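Uncharacterized protein (Yersinia pestis, PDB 4RGI) is of unknown function but carries a KTSC domain, folded as an antiparallel beta sheet with two helices packed on one face. Local coordinates at residues A[13-18]-A[27-32]; A[17-22]-A[41-46]; A[36-41]-A[67-72]. All coordinates share one frame; numbering follows the deposited sequence.

Contact 1 of 3, residues A[13-18]-A[27-32]; sequences RILSIG and EIQFRE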
loop_
_atom_site.group_PDB
_atom_site.type_symbol
_atom_site.label_atom_id
_atom_site.label_comp_id
_atom_site.label_asym_id
_atom_site.label_seq_id
_atom_site.Cartn_x
_atom_site.Cartn_y
_atom_site.Cartn_z
ATOM N N ARG A 13 5.357 5.637 9.151
ATOM C CA ARG A 13 5.477 4.188 9.025
ATOM C C ARG A 13 5.708 3.710 7.604
ATOM O O ARG A 13 6.235 2.618 7.387
ATOM C CB ARG A 13 4.227 3.527 9.585
ATOM C CG ARG A 13 4.048 3.794 11.066
ATOM C CD ARG A 13 2.646 3.559 11.474
ATOM N NE ARG A 13 2.250 2.167 11.266
ATOM C CZ ARG A 13 1.009 1.738 11.444
ATOM N NH1 ARG A 13 0.076 2.600 11.818
ATOM N NH2 ARG A 13 0.693 0.460 11.236
ATOM N N ILE A 14 5.307 4.524 6.635
ATOM C CA ILE A 14 5.330 4.103 5.240
ATOM C C ILE A 14 6.192 5.035 4.405
ATOM O O ILE A 14 6.101 6.256 4.527
ATOM C CB ILE A 14 3.890 4.036 4.681
ATOM C CG1 ILE A 14 3.114 2.944 5.431
ATOM C CG2 ILE A 14 3.898 3.776 3.163
ATOM C CD1 ILE A 14 1.589 2.963 5.242
ATOM N N LEU A 15 7.045 4.459 3.564
ATOM C CA LEU A 15 7.934 5.253 2.716
ATOM C C LEU A 15 7.386 5.512 1.311
ATOM O O LEU A 15 7.540 6.608 0.769
ATOM C CB LEU A 15 9.298 4.571 2.607
ATOM C CG LEU A 15 10.142 4.505 3.879
ATOM C CD1 LEU A 15 11.352 3.634 3.635
ATOM C CD2 LEU A 15 10.581 5.902 4.296
ATOM N N SER A 16 6.749 4.508 0.714
ATOM C CA SER A 16 6.226 4.643 -0.641
ATOM C C SER A 16 5.123 3.619 -0.918
ATOM O O SER A 16 5.054 2.582 -0.273
ATOM C CB SER A 16 7.336 4.487 -1.696
ATOM O OG SER A 16 7.929 3.194 -1.644
ATOM N N ILE A 17 4.274 3.941 -1.887
ATOM C CA ILE A 17 3.096 3.141 -2.214
ATOM C C ILE A 17 2.959 3.075 -3.705
ATOM O O ILE A 17 3.014 4.110 -4.366
ATOM C CB ILE A 17 1.804 3.743 -1.630
ATOM C CG1 ILE A 17 1.869 3.818 -0.108
ATOM C CG2 ILE A 17 0.576 2.915 -2.041
ATOM C CD1 ILE A 17 0.728 4.628 0.496
ATOM N N GLY A 18 2.765 1.870 -4.241
ATOM C CA GLY A 18 2.507 1.716 -5.663
ATOM C C GLY A 18 1.261 0.889 -5.918
ATOM O O GLY A 18 0.825 0.148 -5.049
ATOM N N GLU A 27 1.431 -2.161 -3.592
ATOM C CA GLU A 27 2.750 -2.415 -3.022
ATOM C C GLU A 27 3.072 -1.335 -2.005
ATOM O O GLU A 27 2.974 -0.146 -2.300
ATOM C CB GLU A 27 3.813 -2.471 -4.120
ATOM C CG GLU A 27 5.134 -3.065 -3.682
ATOM C CD GLU A 27 6.051 -3.348 -4.873
ATOM O OE1 GLU A 27 5.893 -4.400 -5.523
ATOM O OE2 GLU A 27 6.899 -2.494 -5.170
ATOM N N ILE A 28 3.436 -1.755 -0.801
ATOM C CA ILE A 28 3.700 -0.812 0.275
ATOM C C ILE A 28 5.119 -1.022 0.784
ATOM O O ILE A 28 5.466 -2.122 1.185
ATOM C CB ILE A 28 2.734 -0.987 1.449
ATOM C CG1 ILE A 28 1.280 -0.907 0.971
ATOM C CG2 ILE A 28 3.019 0.092 2.508
ATOM C CD1 ILE A 28 0.275 -1.038 2.096
ATOM N N GLN A 29 5.935 0.023 0.756
ATOM C CA GLN A 29 7.248 -0.063 1.370
ATOM C C GLN A 29 7.215 0.587 2.758
ATOM O O GLN A 29 6.967 1.781 2.880
ATOM C CB GLN A 29 8.283 0.601 0.475
ATOM C CG GLN A 29 9.657 0.702 1.096
ATOM C CD GLN A 29 10.625 1.400 0.189
ATOM O OE1 GLN A 29 10.259 2.311 -0.556
ATOM N NE2 GLN A 29 11.886 0.980 0.246
ATOM N N PHE A 30 7.439 -0.209 3.797
ATOM C CA PHE A 30 7.411 0.277 5.176
ATOM C C PHE A 30 8.788 0.776 5.641
ATOM O O PHE A 30 9.814 0.342 5.133
ATOM C CB PHE A 30 6.922 -0.826 6.113
ATOM C CG PHE A 30 5.513 -1.267 5.847
ATOM C CD1 PHE A 30 5.249 -2.347 5.026
ATOM C CD2 PHE A 30 4.453 -0.603 6.431
ATOM C CE1 PHE A 30 3.944 -2.745 4.792
ATOM C CE2 PHE A 30 3.162 -0.990 6.196
ATOM C CZ PHE A 30 2.903 -2.056 5.375
ATOM N N ARG A 31 8.808 1.683 6.613
ATOM C CA ARG A 31 10.074 2.226 7.099
ATOM C C ARG A 31 11.024 1.162 7.646
ATOM O O ARG A 31 12.166 1.045 7.183
ATOM C CB ARG A 31 9.826 3.272 8.183
ATOM C CG ARG A 31 9.296 4.573 7.643
ATOM C CD ARG A 31 9.717 5.736 8.507
ATOM N NE ARG A 31 9.302 6.992 7.898
ATOM C CZ ARG A 31 10.119 7.821 7.264
ATOM N NH1 ARG A 31 11.411 7.537 7.161
ATOM N NH2 ARG A 31 9.643 8.943 6.739
ATOM N N GLU A 32 10.543 0.398 8.625
ATOM C CA GLU A 32 11.360 -0.581 9.348
ATOM C C GLU A 32 11.152 -2.015 8.832
ATOM O O GLU A 32 12.048 -2.851 8.935
ATOM C CB GLU A 32 11.064 -0.492 10.871
ATOM C CG GLU A 32 11.001 -1.843 11.636
ATOM C CD GLU A 32 10.764 -1.716 13.159
ATOM O OE1 GLU A 32 11.668 -2.088 13.938
ATOM O OE2 GLU A 32 9.669 -1.281 13.579
#
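The guanidinium of Arg-31 lies over the end of Leu-15: the CD2 methyl sits on one face, displaced toward the rim, with Leu-15 CD2 3.4 Å from Arg-31 NH1. The two side chains cross at about a right angle, while the backbone N of Arg-13 approaches the edge of the group and NE donates to Ser-11 O. The Phe-30 ring has Ile-28 CG2 above one face, off centre, and Arg-13 O near the plane at its edge. Ile-14 runs alongside the ring, pointing the same way, and its CG1 comes to 3.9 Å from Phe-30 CD2 at an oblique angle. Ile-14 CG2, standing anti to the backbone N, reaches across to Ile-28 CG2 at 3.8 Å.

Strands 14-20 and 25-30 form an antiparallel hairpin with a classic beta bulge. Leu-15 and Ser-16 together face Gln-29; the Leu-15 N to Gln-29 O bond is short (2.8 Å), whereas the one from Ser-16 N is weak at 3.5 Å to that oxygen. The bulge absorbs one extra residue, yet Ile-14, Ile-17, Ile-28 and Phe-30 stay on the face covered by helices 43-51 and 55-63, where Phe-49 and Phe-59 meet them. On the other face, Ser-16 OG, set between its backbone N and carbonyl carbon (chi1 62°), donates to Gln-29 OE1 over 2.7 Å, in the amide's carbonyl plane and on a lone pair. Arg-6 NE also bonds Ser-16 OG, and Glu-27 splits its carboxylate between Arg-6 and Gln-37. Farther along, backbone bonds join Gly-18 N to Glu-27 O and Glu-27 N to Gly-18 O, both 2.8 Å.

Contact 2 of 3, residues A[17-22]-A[41-46]; sequences IGYDPD and VPERAH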
loop_
_atom_site.group_PDB
_atom_site.type_symbol
_atom_site.label_atom_id
_atom_site.label_comp_id
_atom_site.label_asym_id
_atom_site.label_seq_id
_atom_site.Cartn_x
_atom_site.Cartn_y
_atom_site.Cartn_z
ATOM N N ILE A 17 4.274 3.941 -1.887
ATOM C CA ILE A 17 3.096 3.141 -2.214
ATOM C C ILE A 17 2.959 3.075 -3.705
ATOM O O ILE A 17 3.014 4.110 -4.366
ATOM C CB ILE A 17 1.804 3.743 -1.630
ATOM C CG1 ILE A 17 1.869 3.818 -0.108
ATOM C CG2 ILE A 17 0.576 2.915 -2.041
ATOM C CD1 ILE A 17 0.728 4.628 0.496
ATOM N N GLY A 18 2.765 1.870 -4.241
ATOM C CA GLY A 18 2.507 1.716 -5.663
ATOM C C GLY A 18 1.261 0.889 -5.918
ATOM O O GLY A 18 0.825 0.148 -5.049
ATOM N N TYR A 19 0.679 1.029 -7.105
ATOM C CA TYR A 19 -0.502 0.257 -7.442
ATOM C C TYR A 19 -0.468 -0.143 -8.911
ATOM O O TYR A 19 -0.148 0.668 -9.788
ATOM C CB TYR A 19 -1.770 1.041 -7.127
ATOM C CG TYR A 19 -3.045 0.265 -7.378
ATOM C CD1 TYR A 19 -3.438 -0.763 -6.529
ATOM C CD2 TYR A 19 -3.849 0.554 -8.466
ATOM C CE1 TYR A 19 -4.614 -1.487 -6.768
ATOM C CE2 TYR A 19 -5.030 -0.152 -8.703
ATOM C CZ TYR A 19 -5.398 -1.181 -7.864
ATOM O OH TYR A 19 -6.571 -1.877 -8.114
ATOM N N ASP A 20 -0.767 -1.415 -9.151
ATOM C CA ASP A 20 -0.824 -1.988 -10.497
ATOM C C ASP A 20 -2.282 -2.273 -10.818
ATOM O O ASP A 20 -2.841 -3.251 -10.333
ATOM C CB ASP A 20 0.033 -3.261 -10.541
ATOM C CG ASP A 20 0.067 -3.922 -11.906
ATOM O OD1 ASP A 20 -0.627 -3.472 -12.843
ATOM O OD2 ASP A 20 0.800 -4.920 -12.020
ATOM N N PRO A 21 -2.918 -1.401 -11.612
ATOM C CA PRO A 21 -4.356 -1.546 -11.857
ATOM C C PRO A 21 -4.695 -2.827 -12.610
ATOM O O PRO A 21 -5.800 -3.336 -12.460
ATOM C CB PRO A 21 -4.691 -0.309 -12.691
ATOM C CG PRO A 21 -3.415 0.036 -13.356
ATOM C CD PRO A 21 -2.335 -0.290 -12.382
ATOM N N ASP A 22 -3.753 -3.346 -13.388
ATOM C CA ASP A 22 -3.998 -4.551 -14.167
ATOM C C ASP A 22 -4.118 -5.794 -13.287
ATOM O O ASP A 22 -5.047 -6.581 -13.450
ATOM C CB ASP A 22 -2.892 -4.745 -15.203
ATOM C CG ASP A 22 -2.845 -3.616 -16.219
ATOM O OD1 ASP A 22 -3.903 -2.994 -16.472
ATOM O OD2 ASP A 22 -1.749 -3.351 -16.762
ATOM N N VAL A 41 -6.626 -5.816 -4.511
ATOM C CA VAL A 41 -7.006 -4.518 -3.972
ATOM C C VAL A 41 -7.653 -3.675 -5.058
ATOM O O VAL A 41 -7.047 -3.457 -6.107
ATOM C CB VAL A 41 -5.759 -3.788 -3.399
ATOM C CG1 VAL A 41 -6.115 -2.421 -2.870
ATOM C CG2 VAL A 41 -5.139 -4.631 -2.304
ATOM N N PRO A 42 -8.885 -3.195 -4.815
ATOM C CA PRO A 42 -9.593 -2.395 -5.809
ATOM C C PRO A 42 -8.984 -1.013 -5.979
ATOM O O PRO A 42 -8.408 -0.463 -5.050
ATOM C CB PRO A 42 -11.010 -2.296 -5.238
ATOM C CG PRO A 42 -10.846 -2.462 -3.794
ATOM C CD PRO A 42 -9.701 -3.418 -3.613
ATOM N N GLU A 43 -9.117 -0.456 -7.174
ATOM C CA GLU A 43 -8.492 0.826 -7.460
ATOM C C GLU A 43 -9.005 1.931 -6.536
ATOM O O GLU A 43 -8.240 2.800 -6.133
ATOM C CB GLU A 43 -8.715 1.204 -8.928
ATOM C CG GLU A 43 -8.045 2.506 -9.336
ATOM C CD GLU A 43 -8.167 2.792 -10.822
ATOM O OE1 GLU A 43 -8.644 1.905 -11.563
ATOM O OE2 GLU A 43 -7.786 3.903 -11.249
ATOM N N ARG A 44 -10.287 1.887 -6.170
ATOM C CA ARG A 44 -10.830 2.896 -5.275
ATOM C C ARG A 44 -10.102 2.914 -3.936
ATOM O O ARG A 44 -9.906 3.971 -3.357
ATOM C CB ARG A 44 -12.322 2.671 -5.060
ATOM C CG ARG A 44 -12.996 3.691 -4.134
ATOM C CD ARG A 44 -12.793 5.132 -4.618
ATOM N NE ARG A 44 -13.553 6.075 -3.806
ATOM C CZ ARG A 44 -13.461 7.402 -3.924
ATOM N NH1 ARG A 44 -12.655 7.939 -4.821
ATOM N NH2 ARG A 44 -14.186 8.184 -3.148
ATOM N N ALA A 45 -9.688 1.739 -3.458
ATOM C CA ALA A 45 -8.950 1.632 -2.201
ATOM C C ALA A 45 -7.636 2.350 -2.313
ATOM O O ALA A 45 -7.210 3.024 -1.387
ATOM C CB ALA A 45 -8.710 0.172 -1.834
ATOM N N HIS A 46 -6.979 2.183 -3.452
ATOM C CA HIS A 46 -5.693 2.806 -3.631
ATOM C C HIS A 46 -5.850 4.317 -3.672
ATOM O O HIS A 46 -5.071 5.027 -3.072
ATOM C CB HIS A 46 -5.017 2.316 -4.899
ATOM C CG HIS A 46 -3.809 3.106 -5.262
ATOM N ND1 HIS A 46 -3.731 3.861 -6.413
ATOM C CD2 HIS A 46 -2.630 3.283 -4.612
ATOM C CE1 HIS A 46 -2.551 4.456 -6.462
ATOM N NE2 HIS A 46 -1.868 4.135 -5.380
HETATM O O HOH W 1 0.660 4.977 -5.929
#
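Tyr-19 and His-46 each put their CB on the other's ring. Tyr-19 CB stands 3.3 Å from the centroid of the imidazole, only 4° off its normal, and His-46 CB covers the phenol less centrally, 4.0 Å from its centroid. The ring planes are almost parallel, 11° apart, but so far offset that the rings barely overlap; these are two CH-pi contacts more than a stack. At the far end, Tyr-19 OH donates to Val-41 O at 2.6 Å, and that carbonyl oxygen lies in the plane of the phenol, at its edge. Glu-43 crosses the phenol at about a right angle, its CB 3.9 Å from Tyr-19 CE2.

The contact pins strand 14-20 to the start of helix 43-51, just where the chain leaves the sheet and Pro-42 takes the N-cap position. CG of Tyr-19 lies anti to the backbone N (chi1 -177°), which swings the ring off the strand toward the helix start. One water lies in the imidazole plane, bridging His-46 NE2 (2.7 Å) and Ile-17 O (3.0 Å). Leu-26 of the next strand touches both His-46 and Val-41, and a glycerol, probably from the crystallisation liquor, is hydrogen-bonded to Glu-43 N.

Contact 3 of 3, residues A[36-41]-A[67-72]; sequences YQYLGV and FLCRKI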
loop_
_atom_site.group_PDB
_atom_site.type_symbol
_atom_site.label_atom_id
_atom_site.label_comp_id
_atom_site.label_asym_id
_atom_site.label_seq_id
_atom_site.Cartn_x
_atom_site.Cartn_y
_atom_site.Cartn_z
ATOM N N TYR A 36 5.923 -5.028 1.058
ATOM C CA TYR A 36 4.878 -6.044 0.905
ATOM C C TYR A 36 3.978 -5.757 -0.278
ATOM O O TYR A 36 3.714 -4.597 -0.575
ATOM C CB TYR A 36 3.999 -6.101 2.153
ATOM C CG TYR A 36 4.649 -6.737 3.348
ATOM C CD1 TYR A 36 5.677 -6.106 4.016
ATOM C CD2 TYR A 36 4.217 -7.967 3.824
ATOM C CE1 TYR A 36 6.268 -6.681 5.112
ATOM C CE2 TYR A 36 4.819 -8.559 4.912
ATOM C CZ TYR A 36 5.834 -7.912 5.553
ATOM O OH TYR A 36 6.437 -8.499 6.643
ATOM N N GLN A 37 3.474 -6.814 -0.915
ATOM C CA GLN A 37 2.433 -6.701 -1.915
ATOM C C GLN A 37 1.121 -7.209 -1.353
ATOM O O GLN A 37 1.102 -8.244 -0.693
ATOM C CB GLN A 37 2.801 -7.489 -3.175
ATOM C CG GLN A 37 4.021 -6.932 -3.865
ATOM C CD GLN A 37 4.432 -7.772 -5.045
ATOM O OE1 GLN A 37 4.130 -8.959 -5.096
ATOM N NE2 GLN A 37 5.116 -7.162 -6.004
ATOM N N TYR A 38 0.040 -6.486 -1.642
ATOM C CA TYR A 38 -1.308 -6.846 -1.218
ATOM C C TYR A 38 -2.107 -7.163 -2.463
ATOM O O TYR A 38 -2.117 -6.381 -3.409
ATOM C CB TYR A 38 -1.968 -5.715 -0.425
ATOM C CG TYR A 38 -1.347 -5.557 0.942
ATOM C CD1 TYR A 38 -1.922 -6.165 2.049
ATOM C CD2 TYR A 38 -0.157 -4.860 1.113
ATOM C CE1 TYR A 38 -1.345 -6.054 3.314
ATOM C CE2 TYR A 38 0.432 -4.745 2.374
ATOM C CZ TYR A 38 -0.168 -5.346 3.463
ATOM O OH TYR A 38 0.401 -5.235 4.716
ATOM N N LEU A 39 -2.765 -8.311 -2.471
ATOM C CA LEU A 39 -3.354 -8.816 -3.700
ATOM C C LEU A 39 -4.841 -8.606 -3.700
ATOM O O LEU A 39 -5.482 -8.727 -2.671
ATOM C CB LEU A 39 -3.040 -10.300 -3.877
ATOM C CG LEU A 39 -1.567 -10.657 -3.818
ATOM C CD1 LEU A 39 -1.416 -12.133 -4.077
ATOM C CD2 LEU A 39 -0.844 -9.877 -4.864
ATOM N N GLY A 40 -5.388 -8.274 -4.857
ATOM C CA GLY A 40 -6.822 -8.165 -4.998
ATOM C C GLY A 40 -7.371 -6.905 -4.373
ATOM O O GLY A 40 -8.440 -6.919 -3.797
ATOM N N VAL A 41 -6.626 -5.816 -4.511
ATOM C CA VAL A 41 -7.006 -4.518 -3.972
ATOM C C VAL A 41 -7.653 -3.675 -5.058
ATOM O O VAL A 41 -7.047 -3.457 -6.107
ATOM C CB VAL A 41 -5.759 -3.788 -3.399
ATOM C CG1 VAL A 41 -6.115 -2.421 -2.870
ATOM C CG2 VAL A 41 -5.139 -4.631 -2.304
ATOM N N PHE A 67 -6.479 -7.962 3.026
ATOM C CA PHE A 67 -6.082 -8.502 1.732
ATOM C C PHE A 67 -4.884 -9.413 1.924
ATOM O O PHE A 67 -4.039 -9.161 2.789
ATOM C CB PHE A 67 -5.731 -7.384 0.737
ATOM C CG PHE A 67 -6.834 -6.412 0.519
ATOM C CD1 PHE A 67 -7.776 -6.630 -0.479
ATOM C CD2 PHE A 67 -6.946 -5.277 1.314
ATOM C CE1 PHE A 67 -8.807 -5.732 -0.670
ATOM C CE2 PHE A 67 -7.967 -4.387 1.130
ATOM C CZ PHE A 67 -8.904 -4.611 0.138
ATOM N N LEU A 68 -4.810 -10.473 1.129
ATOM C CA LEU A 68 -3.657 -11.368 1.175
ATOM C C LEU A 68 -2.389 -10.595 0.864
ATOM O O LEU A 68 -2.352 -9.813 -0.090
ATOM C CB LEU A 68 -3.834 -12.513 0.181
ATOM C CG LEU A 68 -3.008 -13.791 0.294
ATOM C CD1 LEU A 68 -3.725 -14.861 -0.493
ATOM C CD2 LEU A 68 -1.605 -13.617 -0.252
ATOM N N CYS A 69 -1.345 -10.833 1.648
ATOM C CA CYS A 69 -0.095 -10.143 1.380
ATOM C C CYS A 69 1.112 -11.050 1.388
ATOM O O CYS A 69 1.100 -12.147 1.962
ATOM C CB CYS A 69 0.110 -8.999 2.365
ATOM S SG CYS A 69 0.668 -9.460 3.987
ATOM N N ARG A 70 2.144 -10.603 0.693
ATOM C CA ARG A 70 3.406 -11.309 0.676
ATOM C C ARG A 70 4.549 -10.306 0.732
ATOM O O ARG A 70 4.465 -9.204 0.176
ATOM C CB ARG A 70 3.516 -12.191 -0.564
ATOM C CG ARG A 70 3.416 -11.445 -1.856
ATOM C CD ARG A 70 3.326 -12.381 -3.038
ATOM N NE ARG A 70 3.237 -11.625 -4.283
ATOM C CZ ARG A 70 2.684 -12.089 -5.396
ATOM N NH1 ARG A 70 2.171 -13.311 -5.412
ATOM N NH2 ARG A 70 2.639 -11.333 -6.486
ATOM N N LYS A 71 5.613 -10.689 1.429
ATOM C CA LYS A 71 6.784 -9.848 1.534
ATOM C C LYS A 71 7.677 -10.099 0.323
ATOM O O LYS A 71 7.872 -11.245 -0.088
ATOM C CB LYS A 71 7.544 -10.123 2.829
ATOM C CG LYS A 71 8.588 -9.073 3.120
ATOM C CD LYS A 71 9.366 -9.343 4.394
ATOM C CE LYS A 71 10.338 -8.198 4.651
ATOM N NZ LYS A 71 11.501 -8.611 5.462
ATOM N N ILE A 72 8.205 -9.036 -0.264
ATOM C CA ILE A 72 9.117 -9.212 -1.390
ATOM C C ILE A 72 10.523 -8.748 -1.025
ATOM O O ILE A 72 10.704 -7.772 -0.300
ATOM C CB ILE A 72 8.624 -8.470 -2.643
ATOM C CG1 ILE A 72 8.606 -6.961 -2.423
ATOM C CG2 ILE A 72 7.245 -8.961 -3.041
ATOM C CD1 ILE A 72 8.286 -6.184 -3.673
#
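Strand 69-72 closes one edge of the antiparallel sheet, adding itself to strand 34-39 after the chain has passed through both helices. Backbone bonds tie Gln-37 to Arg-70 in both directions, and Leu-39 N gives a further one to Leu-68 O.

The same Gln-37 and Arg-70 are also joined through their side chains. Arg-70 presents its guanidinium side-on, so that NE (2.9 Å) and NH2 (3.1 Å) both converge on Gln-37 OE1, which lies in the guanidinium plane. The amide itself is turned 45° from that plane, and its NE2 is held by Glu-27 OE1, which fixes which way round the amide sits. Leu-39 CD2 lies over one guanidinium face, while Ile-72 CG2 packs on the amide carbon, 3.7 Å from Gln-37 CD.

On the opposite face the tyrosines provide the platforms. Cys-69 CB sits above the Tyr-38 ring near its rim, 3.4 Å from Tyr-38 CE1. With chi1 of 78° the thiol is placed between the backbone N and the carbonyl carbon, and SG comes obliquely to both rings, 3.9 Å from Tyr-36 CD2. Lys-71 lays its aliphatic chain across the Tyr-36 ring, CB over the face, before its NZ end departs from the ring. Past the strand, Val-41 CG2 covers a face of Phe-67, 3.7 Å from Phe-67 CG.

Strand 34-39 is thus flanked on both edges: Tyr-36 and Tyr-38 exchange backbone bonds with Ile-28 and Leu-26 of strand 25-30, and Tyr-38 also packs on Ile-28, on the face of the sheet that the helices cover.

In the fold
Contacts 1 and 3 are both antiparallel strand pairings of one sheet, but contact 1 is the more buried, with six of eleven touching residues inside and its isoleucines under the helices, whereas contact 3 is a surface pairing at the sheet's edge, richer in aromatic side chains. A backbone bond from Ile-28 N to Tyr-36 O and a side-chain one between Glu-27 and Gln-37 join them. Contact 2, also only partly buried, is different in kind: it ties the sheet to a helix start, through ring faces, one hydroxyl and a water. It takes up strand 14-20 where contact 1 leaves off, sharing Ile-17 and Gly-18, and shares Val-41 with contact 3.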